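Local coordinates for cytochrome c (Rhodothermus marinus, PDB 6CUN), which probably carries electrons through its heme c in the natural form and, as engineered here, works as a carbene transferase that forms silicon–carbon bonds, at residues A14-V19 and M75-G80. The protein carries 3 engineered substitutions. Numbering follows the deposited sequence.
Sequences AEIGPV and MLNPNG. With CA1 (ethyl propionate), chain C.
The flat carboxamide of N77 meets G17 edge-on: the carbonyl oxygen of G17 lies almost in the amide plane, at the edge between the nitrogen and CB, and takes the N-H that points away from OD1. On one face, beside that nitrogen, sits I16, whose CG2 comes within 3.5 Å of ND2; the backbone N of G80 lies on this same side, while CD of P18 is across the plane, low by the CB end and 3.7 Å from N77 CB. The bond from N77 ND2 to G17 O is of ordinary length and nearly straight, 2.9 Å with an N-H...O angle of 165°, although the donor stands above the carbonyl plane of G17. CG stands anti to the backbone N, which carries the amide out to that carbonyl, and a chi2 of 8° nearly eclipses OD1 with CA, turning the oxygen to its own chain and the nitrogen to G17. There OD1 accepts from G80 N at 3.1 Å, a bent capping bond (142°) to N77, which sits at the N-cap position of helix 78-84.

Alongside runs an apolar seam. The ring of P18, which follows a cis peptide bond, lies across L76 at about a right angle, CG to CB 4.1 Å, and the CD1 branch of L76 meets CG2 of V19 at 3.7 Å. N73 holds the backbone N of V19, and A109 of helix 106-121 touches L76.

An alanine at N77 would strip off both amide ends, and is likely to leave G17 O without this donor and the start of helix 78-84 without its side-chain cap. One carboxamide thus both bridges the two segments and caps a helix, directly before P78, whose CB lies 3.5 Å from CJ2 of the carbene-derived ligand.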
loop_
_atom_site.group_PDB
_atom_site.type_symbol
_atom_site.label_atom_id
_atom_site.label_comp_id
_atom_site.label_asym_id
_atom_site.label_seq_id
_atom_site.Cartn_x
_atom_site.Cartn_y
_atom_site.Cartn_z
ATOM N N ALA A 14 6.674 -7.891 7.644
ATOM C CA ALA A 14 6.360 -9.319 7.511
ATOM C C ALA A 14 5.957 -9.918 8.833
ATOM O O ALA A 14 4.975 -10.653 8.935
ATOM C CB ALA A 14 7.555 -10.062 6.932
ATOM N N GLU A 15 6.714 -9.624 9.872
ATOM C CA GLU A 15 6.368 -10.164 11.200
ATOM C C GLU A 15 4.948 -9.763 11.631
ATOM O O GLU A 15 4.170 -10.577 12.125
ATOM C CB GLU A 15 7.398 -9.712 12.196
ATOM C CG GLU A 15 7.305 -10.521 13.490
ATOM C CD GLU A 15 8.285 -10.115 14.551
ATOM O OE1 GLU A 15 8.206 -10.749 15.619
ATOM O OE2 GLU A 15 9.128 -9.218 14.305
ATOM N N ILE A 16 4.575 -8.521 11.342
ATOM C CA ILE A 16 3.230 -8.034 11.681
ATOM C C ILE A 16 2.185 -8.813 10.877
ATOM O O ILE A 16 1.158 -9.203 11.411
ATOM C CB ILE A 16 3.146 -6.526 11.451
ATOM C CG1 ILE A 16 4.009 -5.822 12.520
ATOM C CG2 ILE A 16 1.688 -6.040 11.432
ATOM C CD1 ILE A 16 4.378 -4.424 12.166
ATOM N N GLY A 17 2.455 -8.999 9.583
ATOM C CA GLY A 17 1.630 -9.826 8.747
ATOM C C GLY A 17 0.349 -9.131 8.307
ATOM O O GLY A 17 0.081 -7.975 8.665
ATOM N N PRO A 18 -0.481 -9.858 7.551
ATOM C CA PRO A 18 -0.373 -11.291 7.247
ATOM C C PRO A 18 0.548 -11.652 6.153
ATOM O O PRO A 18 1.044 -12.805 6.091
ATOM C CB PRO A 18 -1.797 -11.671 6.884
ATOM C CG PRO A 18 -2.333 -10.420 6.268
ATOM C CD PRO A 18 -1.782 -9.323 7.141
ATOM N N VAL A 19 0.842 -10.759 5.245
ATOM C CA VAL A 19 1.706 -11.071 4.150
ATOM C C VAL A 19 3.161 -11.130 4.655
ATOM O O VAL A 19 3.578 -10.326 5.468
ATOM C CB VAL A 19 1.574 -10.040 3.001
ATOM C CG1 VAL A 19 2.559 -10.261 1.892
ATOM C CG2 VAL A 19 0.157 -10.108 2.473
ATOM N N MET A 75 -2.653 -2.295 3.745
ATOM C CA MET A 75 -4.005 -2.544 3.286
ATOM C C MET A 75 -4.727 -3.652 4.045
ATOM O O MET A 75 -5.931 -3.575 4.303
ATOM C CB MET A 75 -4.009 -2.917 1.794
ATOM C CG MET A 75 -3.771 -1.749 0.878
ATOM S SD MET A 75 -3.879 -2.207 -0.861
ATOM C CE MET A 75 -2.171 -2.556 -1.189
ATOM N N LEU A 76 -4.008 -4.703 4.386
ATOM C CA LEU A 76 -4.641 -5.894 4.927
ATOM C C LEU A 76 -4.684 -5.956 6.448
ATOM O O LEU A 76 -5.496 -6.681 7.041
ATOM C CB LEU A 76 -3.967 -7.137 4.380
ATOM C CG LEU A 76 -4.083 -7.285 2.892
ATOM C CD1 LEU A 76 -3.149 -8.391 2.449
ATOM C CD2 LEU A 76 -5.508 -7.602 2.507
ATOM N N ASN A 77 -3.814 -5.193 7.086
ATOM C CA ASN A 77 -3.734 -5.176 8.540
ATOM C C ASN A 77 -3.361 -3.795 9.011
ATOM O O ASN A 77 -2.356 -3.611 9.680
ATOM C CB ASN A 77 -2.667 -6.183 8.983
ATOM C CG ASN A 77 -2.636 -6.416 10.491
ATOM O OD1 ASN A 77 -3.494 -5.962 11.253
ATOM N ND2 ASN A 77 -1.592 -7.123 10.926
ATOM N N PRO A 78 -4.233 -2.822 8.707
ATOM C CA PRO A 78 -3.887 -1.462 9.096
ATOM C C PRO A 78 -3.712 -1.291 10.612
ATOM O O PRO A 78 -2.797 -0.578 11.043
ATOM C CB PRO A 78 -5.051 -0.637 8.565
ATOM C CG PRO A 78 -6.179 -1.586 8.392
ATOM C CD PRO A 78 -5.519 -2.884 8.001
ATOM N N ASN A 79 -4.523 -1.985 11.396
ATOM C CA ASN A 79 -4.424 -1.799 12.861
ATOM C C ASN A 79 -3.112 -2.336 13.372
ATOM O O ASN A 79 -2.492 -1.721 14.247
ATOM C CB ASN A 79 -5.585 -2.472 13.566
ATOM C CG ASN A 79 -6.895 -1.820 13.249
ATOM O OD1 ASN A 79 -6.993 -0.593 13.173
ATOM N ND2 ASN A 79 -7.926 -2.628 13.094
ATOM N N GLY A 80 -2.686 -3.496 12.879
ATOM C CA GLY A 80 -1.390 -4.046 13.254
ATOM C C GLY A 80 -0.236 -3.154 12.847
ATOM O O GLY A 80 0.714 -2.954 13.602
HETATM C CX5 CA1 C . -4.660 1.691 3.884
HETATM C CX6 CA1 C . -4.467 3.122 4.314
HETATM C CX7 CA1 C . -4.446 3.291 5.728
HETATM O OX8 CA1 C . -5.430 3.573 6.384
HETATM O OX9 CA1 C . -3.175 3.136 6.342
HETATM C CJ1 CA1 C . -3.014 3.420 7.742
HETATM C CJ2 CA1 C . -2.897 2.118 8.471
#